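Local coordinates for protein adenylyltransferase and sulfurtransferase uba4 (PDB 6YUB) that probably activates a ubiquitin-like sulfur carrier by adenylylating its C-terminus and then thiolating it, for tRNA wobble-uridine thiolation and molybdenum cofactor synthesis, at residues 78-83 / 90-95; 111-116 / 139-144; 146-151 / 288-293. All blocks are in the same frame, centred on the assembly; numbering follows the deposited sequence.

Three contacts of the N-terminal, ThiF-type adenylyltransferase part, without the rhodanese part of the full-length protein, are taken in chain order. Interaction 1 lies at one side of the fold, where the H80 side chain comes within about 4 Å of those of L74 and K89, both predicted to bind ATP. Its centre is 24 Å from that of interaction 2 and 32 Å from that of interaction 3. Interactions 2 and 3 share helix 135-148, their centres 10 Å apart. They touch mainly at I293, which L140, P115 and D143 pack on (L140 CD1 to I293 CG2 3.7 Å); D143 also packs on L288. The L288 side chain stands about 8 Å from the zinc ion.

Interaction 1: 78-83 / 90-95; sequences VAHATK and VDSLIT
In the polar part of this contact, one hydrogen bond joins H80 to S92. H80 ND1 and S92 OG are 3.0 Å apart, and either could be the donor; the angle of 137° makes the bond distinctly bent. The hydroxyl approaches the imidazole obliquely. S92 points its CB toward the loop, and with OG anti to the backbone N (chi1 173°) the hydroxyl extends to ND1. That hydroxyl is gripped a second time, by R84 NE, from the loop just ahead of the helix. The other ring nitrogen, H80 NE2, is bonded to A42 O, so both imidazole nitrogens are engaged and the rotation of the ring is fixed from two ends.

The remaining contacts are van der Waals. The edge of the H80 ring faces the helix backbone at S92 C and L93 N, with H80 CE1 3.8 Å from L93 N; L93 CB is 3.9 Å from H80 CE1. Next to it along the loop, the methyl of A79 meets one branch of L93, with A79 CB only 3.4 Å from L93 CD1, tighter than ordinary carbon contact. L93 holds CG anti to its own N (chi1 171°), and it is CD1, not CD2, that reaches the alanine. C47 of helix 46-56 touches both A79 and H80, while A50 of the same helix touches L93, so A79 and H80 lie between helix 46-56 and helix 89-100.

Every touching residue is buried. Farther along the loop, T82 bonds to the partner protein chain, placing this segment at the subunit interface as well. The loop follows the predicted ATP-binding run S72 to R76, and its histidine packs on L74 and lies close to K89. Such a loop, pinned to the helix that follows strand 60-64, belongs to the Rossmann-like nucleotide-binding half of the HesA/MoeB/ThiF fold.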
ATOM      1  N   VAL B  78       9.559   8.952  -9.523  1.00 35.91           N
ATOM      2  CA  VAL B  78       9.436   8.408 -10.874  1.00 40.91           C
ATOM      3  C   VAL B  78       8.811   9.368 -11.872  1.00 34.08           C
ATOM      4  O   VAL B  78       8.746   9.047 -13.063  1.00 34.77           O
ATOM      5  CB  VAL B  78       8.620   7.102 -10.846  1.00 45.21           C
ATOM      6  CG1 VAL B  78       9.282   6.081  -9.926  1.00 47.76           C
ATOM      7  CG2 VAL B  78       7.185   7.366 -10.404  1.00 46.21           C
ATOM      8  N   ALA B  79       8.354  10.537 -11.427  1.00 38.25           N
ATOM      9  CA  ALA B  79       7.881  11.551 -12.360  1.00 38.83           C
ATOM     10  C   ALA B  79       9.020  12.351 -12.981  1.00 38.12           C
ATOM     11  O   ALA B  79       8.771  13.160 -13.883  1.00 35.97           O
ATOM     12  CB  ALA B  79       6.907  12.505 -11.663  1.00 41.38           C
ATOM     13  N   HIS B  80      10.251  12.141 -12.531  1.00 40.60           N
ATOM     14  CA  HIS B  80      11.414  12.842 -13.052  1.00 41.28           C
ATOM     15  C   HIS B  80      12.113  11.987 -14.106  1.00 41.70           C
ATOM     16  O   HIS B  80      11.835  10.794 -14.270  1.00 36.57           O
ATOM     17  CB  HIS B  80      12.378  13.196 -11.918  1.00 35.22           C
ATOM     18  CG  HIS B  80      11.796  14.130 -10.901  1.00 39.99           C
ATOM     19  ND1 HIS B  80      11.060  15.244 -11.248  1.00 37.05           N
ATOM     20  CD2 HIS B  80      11.836  14.114  -9.546  1.00 36.97           C
ATOM     21  CE1 HIS B  80      10.673  15.872 -10.151  1.00 39.29           C
ATOM     22  NE2 HIS B  80      11.130  15.207  -9.106  1.00 38.17           N
ATOM     23  N   ALA B  81      13.032  12.619 -14.830  1.00 40.29           N
ATOM     24  CA  ALA B  81      13.756  11.972 -15.913  1.00 40.09           C
ATOM     25  C   ALA B  81      15.251  12.112 -15.685  1.00 38.23           C
ATOM     26  O   ALA B  81      15.708  13.040 -15.012  1.00 37.90           O
ATOM     27  CB  ALA B  81      13.379  12.568 -17.276  1.00 39.84           C
ATOM     28  N   THR B  82      16.010  11.167 -16.247  1.00 32.82           N
ATOM     29  CA  THR B  82      17.461  11.211 -16.120  1.00 37.99           C
ATOM     30  C   THR B  82      18.039  12.439 -16.816  1.00 35.92           C
ATOM     31  O   THR B  82      18.998  13.044 -16.329  1.00 34.88           O
ATOM     32  CB  THR B  82      18.076   9.932 -16.693  1.00 35.46           C
ATOM     33  OG1 THR B  82      17.582   8.800 -15.967  1.00 40.14           O
ATOM     34  CG2 THR B  82      19.599   9.970 -16.596  1.00 39.48           C
ATOM     35  N   LYS B  83      17.471  12.818 -17.965  1.00 37.59           N
ATOM     36  CA  LYS B  83      17.959  13.985 -18.690  1.00 42.76           C
ATOM     37  C   LYS B  83      17.568  15.295 -18.018  1.00 41.50           C
ATOM     38  O   LYS B  83      18.048  16.351 -18.435  1.00 39.93           O
ATOM     39  CB  LYS B  83      17.438  13.972 -20.128  1.00 42.04           C
ATOM     40  CG  LYS B  83      17.829  12.736 -20.917  1.00 43.78           C
ATOM     41  N   VAL B  90      10.272  21.047  -9.276  1.00 32.78           N
ATOM     42  CA  VAL B  90       8.957  21.561  -9.637  1.00 34.89           C
ATOM     43  C   VAL B  90       8.804  21.640 -11.152  1.00 43.32           C
ATOM     44  O   VAL B  90       7.743  21.309 -11.700  1.00 36.39           O
ATOM     45  CB  VAL B  90       8.722  22.928  -8.966  1.00 37.72           C
ATOM     46  CG1 VAL B  90       9.757  23.945  -9.422  1.00 43.94           C
ATOM     47  CG2 VAL B  90       7.318  23.423  -9.258  1.00 40.76           C
ATOM     48  N   ASP B  91       9.857  22.080 -11.853  1.00 34.91           N
ATOM     49  CA  ASP B  91       9.783  22.196 -13.305  1.00 38.16           C
ATOM     50  C   ASP B  91       9.826  20.826 -13.974  1.00 34.52           C
ATOM     51  O   ASP B  91       9.118  20.589 -14.959  1.00 31.40           O
ATOM     52  CB  ASP B  91      10.924  23.076 -13.820  1.00 39.03           C
ATOM     53  CG  ASP B  91      10.725  24.544 -13.498  1.00 43.62           C
ATOM     54  OD1 ASP B  91       9.585  25.040 -13.639  1.00 45.67           O
ATOM     55  OD2 ASP B  91      11.705  25.208 -13.103  1.00 45.12           O
ATOM     56  N   SER B  92      10.657  19.913 -13.462  1.00 30.33           N
ATOM     57  CA  SER B  92      10.726  18.573 -14.033  1.00 26.79           C
ATOM     58  C   SER B  92       9.417  17.820 -13.827  1.00 28.71           C
ATOM     59  O   SER B  92       8.983  17.072 -14.710  1.00 36.44           O
ATOM     60  CB  SER B  92      11.889  17.803 -13.407  1.00 27.57           C
ATOM     61  OG  SER B  92      11.895  16.454 -13.822  1.00 27.80           O
ATOM     62  N   LEU B  93       8.780  18.001 -12.669  1.00 29.60           N
ATOM     63  CA  LEU B  93       7.522  17.324 -12.397  1.00 29.47           C
ATOM     64  C   LEU B  93       6.403  17.866 -13.274  1.00 33.19           C
ATOM     65  O   LEU B  93       5.608  17.087 -13.822  1.00 25.73           O
ATOM     66  CB  LEU B  93       7.158  17.475 -10.921  1.00 24.98           C
ATOM     67  CG  LEU B  93       5.768  16.996 -10.511  1.00 29.56           C
ATOM     68  CD1 LEU B  93       5.532  15.579 -10.982  1.00 28.37           C
ATOM     69  CD2 LEU B  93       5.592  17.094  -8.989  1.00 26.83           C
ATOM     70  N   ILE B  94       6.322  19.193 -13.413  1.00 26.87           N
ATOM     71  CA  ILE B  94       5.283  19.791 -14.240  1.00 34.92           C
ATOM     72  C   ILE B  94       5.458  19.393 -15.702  1.00 35.79           C
ATOM     73  O   ILE B  94       4.472  19.277 -16.442  1.00 36.99           O
ATOM     74  CB  ILE B  94       5.280  21.323 -14.068  1.00 35.94           C
ATOM     75  CG1 ILE B  94       4.736  21.679 -12.685  1.00 34.09           C
ATOM     76  CG2 ILE B  94       4.470  21.989 -15.176  1.00 33.62           C
ATOM     77  CD1 ILE B  94       4.948  23.124 -12.277  1.00 35.70           C
ATOM     78  N   THR B  95       6.697  19.160 -16.137  1.00 29.79           N
ATOM     79  CA  THR B  95       6.914  18.693 -17.502  1.00 36.72           C
ATOM     80  C   THR B  95       6.179  17.378 -17.741  1.00 34.70           C
ATOM     81  O   THR B  95       5.560  17.187 -18.793  1.00 30.50           O
ATOM     82  CB  THR B  95       8.408  18.524 -17.783  1.00 31.54           C
ATOM     83  OG1 THR B  95       9.055  19.799 -17.743  1.00 40.05           O
ATOM     84  CG2 THR B  95       8.624  17.888 -19.152  1.00 34.95           C
TER

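Interaction 2: 111-116 / 139-144; sequences FDLTPQ and YLISDV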
ATOM      1  N   PHE B 111      10.903  27.635  -4.764  1.00 30.86           N
ATOM      2  CA  PHE B 111      11.663  27.970  -3.565  1.00 37.23           C
ATOM      3  C   PHE B 111      11.069  27.230  -2.371  1.00 34.41           C
ATOM      4  O   PHE B 111       9.920  26.778  -2.399  1.00 29.98           O
ATOM      5  CB  PHE B 111      11.677  29.483  -3.307  1.00 34.31           C
ATOM      6  CG  PHE B 111      10.331  30.136  -3.450  1.00 37.72           C
ATOM      7  CD1 PHE B 111       9.457  30.203  -2.377  1.00 40.57           C
ATOM      8  CD2 PHE B 111       9.943  30.692  -4.659  1.00 43.55           C
ATOM      9  CE1 PHE B 111       8.221  30.806  -2.508  1.00 39.80           C
ATOM     10  CE2 PHE B 111       8.710  31.296  -4.796  1.00 43.92           C
ATOM     11  CZ  PHE B 111       7.846  31.354  -3.719  1.00 39.87           C
ATOM     12  N   ASP B 112      11.875  27.122  -1.318  1.00 44.42           N
ATOM     13  CA  ASP B 112      11.473  26.395  -0.125  1.00 47.30           C
ATOM     14  C   ASP B 112      10.323  27.094   0.587  1.00 42.28           C
ATOM     15  O   ASP B 112      10.277  28.326   0.671  1.00 42.12           O
ATOM     16  CB  ASP B 112      12.655  26.265   0.841  1.00 49.02           C
ATOM     17  CG  ASP B 112      13.796  25.457   0.267  1.00 54.94           C
ATOM     18  OD1 ASP B 112      13.605  24.818  -0.790  1.00 56.22           O
ATOM     19  OD2 ASP B 112      14.889  25.469   0.875  1.00 58.44           O
ATOM     20  N   LEU B 113       9.393  26.295   1.102  1.00 40.01           N
ATOM     21  CA  LEU B 113       8.405  26.804   2.045  1.00 39.73           C
ATOM     22  C   LEU B 113       9.066  27.018   3.402  1.00 31.52           C
ATOM     23  O   LEU B 113       9.852  26.187   3.864  1.00 33.49           O
ATOM     24  CB  LEU B 113       7.233  25.832   2.167  1.00 38.25           C
ATOM     25  CG  LEU B 113       6.067  26.279   3.049  1.00 38.45           C
ATOM     26  CD1 LEU B 113       4.745  26.134   2.309  1.00 40.50           C
ATOM     27  CD2 LEU B 113       6.039  25.485   4.348  1.00 38.46           C
ATOM     28  N   THR B 114       8.761  28.147   4.028  1.00 35.54           N
ATOM     29  CA  THR B 114       9.378  28.493   5.305  1.00 31.71           C
ATOM     30  C   THR B 114       8.358  29.154   6.224  1.00 30.04           C
ATOM     31  O   THR B 114       7.276  29.541   5.770  1.00 31.48           O
ATOM     32  CB  THR B 114      10.566  29.440   5.106  1.00 37.21           C
ATOM     33  OG1 THR B 114      10.081  30.729   4.712  1.00 36.62           O
ATOM     34  CG2 THR B 114      11.513  28.909   4.038  1.00 37.27           C
ATOM     35  N   PRO B 115       8.665  29.314   7.514  1.00 33.28           N
ATOM     36  CA  PRO B 115       7.737  30.045   8.393  1.00 34.01           C
ATOM     37  C   PRO B 115       7.463  31.462   7.927  1.00 34.67           C
ATOM     38  O   PRO B 115       6.407  32.014   8.261  1.00 38.51           O
ATOM     39  CB  PRO B 115       8.446  30.023   9.757  1.00 39.51           C
ATOM     40  CG  PRO B 115       9.351  28.813   9.694  1.00 35.81           C
ATOM     41  CD  PRO B 115       9.805  28.738   8.254  1.00 34.84           C
ATOM     42  N   GLN B 116       8.371  32.065   7.156  1.00 44.80           N
ATOM     43  CA  GLN B 116       8.198  33.436   6.691  1.00 44.83           C
ATOM     44  C   GLN B 116       7.306  33.549   5.457  1.00 41.17           C
ATOM     45  O   GLN B 116       6.810  34.645   5.168  1.00 36.90           O
ATOM     46  CB  GLN B 116       9.560  34.067   6.371  1.00 48.75           C
ATOM     47  CG  GLN B 116      10.371  34.478   7.588  1.00 47.84           C
ATOM     48  CD  GLN B 116      10.877  33.293   8.386  1.00 53.61           C
ATOM     49  OE1 GLN B 116      11.403  32.329   7.825  1.00 50.22           O
ATOM     50  NE2 GLN B 116      10.709  33.351   9.709  1.00 55.94           N
ATOM     51  N   TYR B 139       4.691  20.242  11.177  1.00 34.33           N
ATOM     52  CA  TYR B 139       4.057  21.040  12.220  1.00 41.23           C
ATOM     53  C   TYR B 139       3.752  22.447  11.724  1.00 34.80           C
ATOM     54  O   TYR B 139       2.705  23.014  12.052  1.00 33.55           O
ATOM     55  CB  TYR B 139       4.947  21.082  13.464  1.00 41.81           C
ATOM     56  CG  TYR B 139       4.904  19.806  14.282  1.00 39.89           C
ATOM     57  CD1 TYR B 139       3.905  19.595  15.219  1.00 43.04           C
ATOM     58  CD2 TYR B 139       5.863  18.814  14.113  1.00 41.54           C
ATOM     59  CE1 TYR B 139       3.858  18.430  15.970  1.00 42.23           C
ATOM     60  CE2 TYR B 139       5.823  17.648  14.855  1.00 44.23           C
ATOM     61  CZ  TYR B 139       4.819  17.462  15.781  1.00 41.24           C
ATOM     62  OH  TYR B 139       4.778  16.306  16.525  1.00 51.36           O
ATOM     63  N   LEU B 140       4.647  23.022  10.919  1.00 37.43           N
ATOM     64  CA  LEU B 140       4.402  24.348  10.366  1.00 30.43           C
ATOM     65  C   LEU B 140       3.165  24.350   9.479  1.00 27.55           C
ATOM     66  O   LEU B 140       2.312  25.238   9.579  1.00 28.44           O
ATOM     67  CB  LEU B 140       5.626  24.820   9.580  1.00 30.22           C
ATOM     68  CG  LEU B 140       5.439  26.096   8.760  1.00 33.41           C
ATOM     69  CD1 LEU B 140       5.009  27.249   9.667  1.00 38.31           C
ATOM     70  CD2 LEU B 140       6.718  26.448   8.002  1.00 35.49           C
ATOM     71  N   ILE B 141       3.056  23.364   8.588  1.00 31.18           N
ATOM     72  CA  ILE B 141       1.922  23.321   7.670  1.00 29.01           C
ATOM     73  C   ILE B 141       0.624  23.106   8.439  1.00 28.07           C
ATOM     74  O   ILE B 141      -0.380  23.785   8.193  1.00 32.24           O
ATOM     75  CB  ILE B 141       2.152  22.236   6.600  1.00 31.23           C
ATOM     76  CG1 ILE B 141       3.329  22.627   5.703  1.00 31.03           C
ATOM     77  CG2 ILE B 141       0.902  22.035   5.763  1.00 32.99           C
ATOM     78  CD1 ILE B 141       3.935  21.460   4.934  1.00 35.67           C
ATOM     79  N   SER B 142       0.624  22.176   9.393  1.00 27.12           N
ATOM     80  CA  SER B 142      -0.560  21.978  10.225  1.00 29.90           C
ATOM     81  C   SER B 142      -0.986  23.281  10.894  1.00 31.95           C
ATOM     82  O   SER B 142      -2.151  23.692  10.808  1.00 28.41           O
ATOM     83  CB  SER B 142      -0.286  20.900  11.272  1.00 32.35           C
ATOM     84  OG  SER B 142      -1.486  20.453  11.872  1.00 31.26           O
ATOM     85  N   ASP B 143      -0.046  23.953  11.563  1.00 32.60           N
ATOM     86  CA  ASP B 143      -0.364  25.214  12.225  1.00 30.60           C
ATOM     87  C   ASP B 143      -1.017  26.197  11.261  1.00 33.24           C
ATOM     88  O   ASP B 143      -2.091  26.743  11.544  1.00 32.51           O
ATOM     89  CB  ASP B 143       0.906  25.805  12.837  1.00 31.99           C
ATOM     90  CG  ASP B 143       1.412  24.996  14.021  1.00 40.80           C
ATOM     91  OD1 ASP B 143       0.687  24.075  14.465  1.00 40.88           O
ATOM     92  OD2 ASP B 143       2.529  25.274  14.505  1.00 42.46           O
ATOM     93  N   VAL B 144      -0.393  26.415  10.098  1.00 28.31           N
ATOM     94  CA  VAL B 144      -0.909  27.395   9.148  1.00 27.46           C
ATOM     95  C   VAL B 144      -2.277  26.973   8.625  1.00 28.93           C
ATOM     96  O   VAL B 144      -3.177  27.805   8.455  1.00 30.08           O
ATOM     97  CB  VAL B 144       0.102  27.597   8.003  1.00 33.79           C
ATOM     98  CG1 VAL B 144      -0.499  28.446   6.895  1.00 31.07           C
ATOM     99  CG2 VAL B 144       1.380  28.227   8.535  1.00 27.19           C
TER
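L140 lays its CD2 methyl over the backbone joining T114 to P115. That one methyl is 3.5 Å from P115 N and 3.6 Å from T114 C, so it bears on the peptide link itself. The proline ring continues the same surface, its CD lying 3.9 Å from L140 CD2, with CG also in contact; the two side chains cross at about a right angle. The other branch, L140 CD1, reaches along to P115 CA at 4.1 Å.

The branches are placed by a CB that points toward the loop and a CG held anti to the backbone N (chi1 171°). From the loop, L113 also aims its CB at the helix and brings one methyl into play: its CD2 sits 3.8 Å from L140 CD2. The same L113 CD2 lies 4.2 Å from I141 CG1, at the looser margin of the contact. I141 reaches it because CG1 runs anti to the carbonyl carbon (chi1 -66°), which brings the end of the side chain closer to the loop than its CB direction suggests.

Beyond the two segments, I293 of helix 290-294 packs on both P115 and L140, and I121 of helix 118-122 touches L113. The loop is tied to its own continuation by N117, whose side chain bonds T114 N and D112 O. Helix 135-148 has its polar anchors on another part of its surface, among them D143, which pairs with R186 and bonds Y300 OH.

No hydrogen bond or ion pair joins 111-116 to 139-144. Fit between leucine methyls, an isoleucine branch, a proline ring and the T114-P115 peptide therefore carries the contact, so the match probably depends on shape; the N117 bonds hold the loop backbone nearby.

Interaction 3: 146-151 / 288-293; sequences VLLGKP and LTLDGI
L147 points its CB from helix 135-148 toward 288-293, where it meets L290 CD2 at 3.9 Å and L290 CG slightly farther off. CG is anti to the carbonyl carbon (chi1 -66°), and the two methyls diverge from it. CD1 does most of the touching. It presses on the backbone where the short helix starts, 3.6 Å from both T289 C and L290 N, and meets L290 CD2 at 3.6 Å. The same methyl also touches I293 CD1 at 3.8 Å and, more loosely, L288 CG. The second methyl, L147 CD2, turns to the carbonyl and ends 3.8 Å from L288 O, an oxygen that Q174 NE2 bonds. Beside this, L148 CD2 rests against L290 CD1 at 3.9 Å.

T289 is the N-cap of the second helix: its OG1 accepts from G292 N at 3.0 Å and 156°, which holds in shape the turn L147 sits against. On the first helix the chain leaves at G149, which, with positive phi and two bonds back into the last turn, makes a Schellman motif.

The contact thus joins the C-terminal end of helix 135-148 to the N-terminal end of helix 290-294. Beyond G149 the chain passes through K150, whose NZ hydrogen-bonds K123 O and W125 O, into strand 152-158 beside strand 127-130, while L288 lies near the four-cysteine zinc site.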
ATOM      1  N   VAL B 146      -4.510  25.267  10.238  1.00 35.51           N
ATOM      2  CA  VAL B 146      -5.464  25.577  11.296  1.00 32.66           C
ATOM      3  C   VAL B 146      -5.809  27.057  11.284  1.00 36.94           C
ATOM      4  O   VAL B 146      -6.985  27.436  11.385  1.00 37.93           O
ATOM      5  CB  VAL B 146      -4.900  25.133  12.660  1.00 35.55           C
ATOM      6  CG1 VAL B 146      -5.637  25.833  13.791  1.00 37.49           C
ATOM      7  CG2 VAL B 146      -4.996  23.621  12.797  1.00 37.98           C
ATOM      8  N   LEU B 147      -4.799  27.920  11.151  1.00 34.19           N
ATOM      9  CA  LEU B 147      -5.043  29.351  11.251  1.00 36.98           C
ATOM     10  C   LEU B 147      -5.780  29.890  10.032  1.00 37.76           C
ATOM     11  O   LEU B 147      -6.583  30.823  10.161  1.00 37.78           O
ATOM     12  CB  LEU B 147      -3.724  30.097  11.443  1.00 43.51           C
ATOM     13  CG  LEU B 147      -2.978  29.846  12.752  1.00 41.17           C
ATOM     14  CD1 LEU B 147      -1.659  30.605  12.766  1.00 44.15           C
ATOM     15  CD2 LEU B 147      -3.830  30.233  13.952  1.00 47.17           C
ATOM     16  N   LEU B 148      -5.531  29.325   8.848  1.00 34.77           N
ATOM     17  CA  LEU B 148      -6.173  29.784   7.628  1.00 32.68           C
ATOM     18  C   LEU B 148      -7.376  28.934   7.236  1.00 38.37           C
ATOM     19  O   LEU B 148      -7.941  29.137   6.156  1.00 41.35           O
ATOM     20  CB  LEU B 148      -5.159  29.820   6.477  1.00 38.27           C
ATOM     21  CG  LEU B 148      -4.013  30.826   6.628  1.00 36.05           C
ATOM     22  CD1 LEU B 148      -3.051  30.722   5.456  1.00 39.10           C
ATOM     23  CD2 LEU B 148      -4.547  32.249   6.764  1.00 36.81           C
ATOM     24  N   GLY B 149      -7.778  27.990   8.080  1.00 33.40           N
ATOM     25  CA  GLY B 149      -8.961  27.193   7.815  1.00 32.20           C
ATOM     26  C   GLY B 149      -8.875  26.345   6.561  1.00 33.82           C
ATOM     27  O   GLY B 149      -9.709  26.479   5.663  1.00 35.82           O
ATOM     28  N   LYS B 150      -7.882  25.459   6.496  1.00 31.62           N
ATOM     29  CA  LYS B 150      -7.674  24.616   5.335  1.00 38.32           C
ATOM     30  C   LYS B 150      -7.686  23.146   5.731  1.00 34.97           C
ATOM     31  O   LYS B 150      -7.163  22.791   6.792  1.00 34.97           O
ATOM     32  CB  LYS B 150      -6.328  24.936   4.651  1.00 39.66           C
ATOM     33  CG  LYS B 150      -6.127  26.397   4.311  1.00 40.51           C
ATOM     34  CD  LYS B 150      -6.845  26.775   3.025  1.00 45.37           C
ATOM     35  CE  LYS B 150      -6.997  28.285   2.910  1.00 47.06           C
ATOM     36  NZ  LYS B 150      -7.110  28.742   1.502  1.00 40.67           N
ATOM     37  N   PRO B 151      -8.273  22.273   4.912  1.00 35.97           N
ATOM     38  CA  PRO B 151      -8.105  20.831   5.132  1.00 33.06           C
ATOM     39  C   PRO B 151      -6.732  20.377   4.664  1.00 34.64           C
ATOM     40  O   PRO B 151      -6.234  20.809   3.617  1.00 33.40           O
ATOM     41  CB  PRO B 151      -9.224  20.209   4.286  1.00 32.84           C
ATOM     42  CG  PRO B 151      -9.400  21.172   3.157  1.00 37.82           C
ATOM     43  CD  PRO B 151      -9.116  22.557   3.729  1.00 42.10           C
ATOM     44  N   LEU B 288      -1.105  30.734  19.470  1.00 44.76           N
ATOM     45  CA  LEU B 288      -0.481  30.660  18.158  1.00 46.53           C
ATOM     46  C   LEU B 288      -1.152  31.650  17.216  1.00 42.21           C
ATOM     47  O   LEU B 288      -2.382  31.737  17.161  1.00 38.25           O
ATOM     48  CB  LEU B 288      -0.588  29.240  17.609  1.00 47.36           C
ATOM     49  CG  LEU B 288      -0.295  29.013  16.126  1.00 47.33           C
ATOM     50  CD1 LEU B 288       1.180  29.200  15.820  1.00 49.82           C
ATOM     51  CD2 LEU B 288      -0.765  27.623  15.703  1.00 46.95           C
ATOM     52  N   THR B 289      -0.338  32.400  16.473  1.00 44.20           N
ATOM     53  CA  THR B 289      -0.848  33.403  15.553  1.00 41.22           C
ATOM     54  C   THR B 289      -0.004  33.405  14.287  1.00 35.95           C
ATOM     55  O   THR B 289       1.126  32.913  14.269  1.00 31.90           O
ATOM     56  CB  THR B 289      -0.844  34.809  16.178  1.00 46.40           C
ATOM     57  OG1 THR B 289       0.508  35.244  16.375  1.00 47.20           O
ATOM     58  CG2 THR B 289      -1.572  34.812  17.517  1.00 45.78           C
ATOM     59  N   LEU B 290      -0.571  33.976  13.221  1.00 33.79           N
ATOM     60  CA  LEU B 290       0.170  34.112  11.969  1.00 34.86           C
ATOM     61  C   LEU B 290       1.359  35.052  12.132  1.00 36.02           C
ATOM     62  O   LEU B 290       2.436  34.798  11.578  1.00 31.52           O
ATOM     63  CB  LEU B 290      -0.761  34.608  10.865  1.00 33.83           C
ATOM     64  CG  LEU B 290      -1.859  33.623  10.452  1.00 34.06           C
ATOM     65  CD1 LEU B 290      -2.944  34.319   9.649  1.00 36.40           C
ATOM     66  CD2 LEU B 290      -1.266  32.468   9.663  1.00 32.39           C
ATOM     67  N   ASP B 291       1.187  36.136  12.899  1.00 41.70           N
ATOM     68  CA  ASP B 291       2.303  37.034  13.176  1.00 43.64           C
ATOM     69  C   ASP B 291       3.419  36.307  13.914  1.00 42.51           C
ATOM     70  O   ASP B 291       4.602  36.485  13.599  1.00 44.86           O
ATOM     71  CB  ASP B 291       1.828  38.235  13.997  1.00 50.37           C
ATOM     72  CG  ASP B 291       0.927  39.161  13.208  1.00 59.21           C
ATOM     73  OD1 ASP B 291       1.032  39.182  11.959  1.00 59.51           O
ATOM     74  OD2 ASP B 291       0.118  39.873  13.838  1.00 62.04           O
ATOM     75  N   GLY B 292       3.065  35.487  14.905  1.00 38.19           N
ATOM     76  CA  GLY B 292       4.084  34.763  15.644  1.00 35.79           C
ATOM     77  C   GLY B 292       4.890  33.837  14.755  1.00 34.18           C
ATOM     78  O   GLY B 292       6.123  33.814  14.812  1.00 34.79           O
ATOM     79  N   ILE B 293       4.203  33.058  13.920  1.00 31.98           N
ATOM     80  CA  ILE B 293       4.894  32.119  13.041  1.00 38.32           C
ATOM     81  C   ILE B 293       5.895  32.853  12.160  1.00 36.41           C
ATOM     82  O   ILE B 293       7.036  32.406  11.985  1.00 37.59           O
ATOM     83  CB  ILE B 293       3.876  31.322  12.202  1.00 35.57           C
ATOM     84  CG1 ILE B 293       3.166  30.293  13.088  1.00 41.27           C
ATOM     85  CG2 ILE B 293       4.568  30.651  11.023  1.00 33.89           C
ATOM     86  CD1 ILE B 293       1.972  29.623  12.430  1.00 38.96           C
TER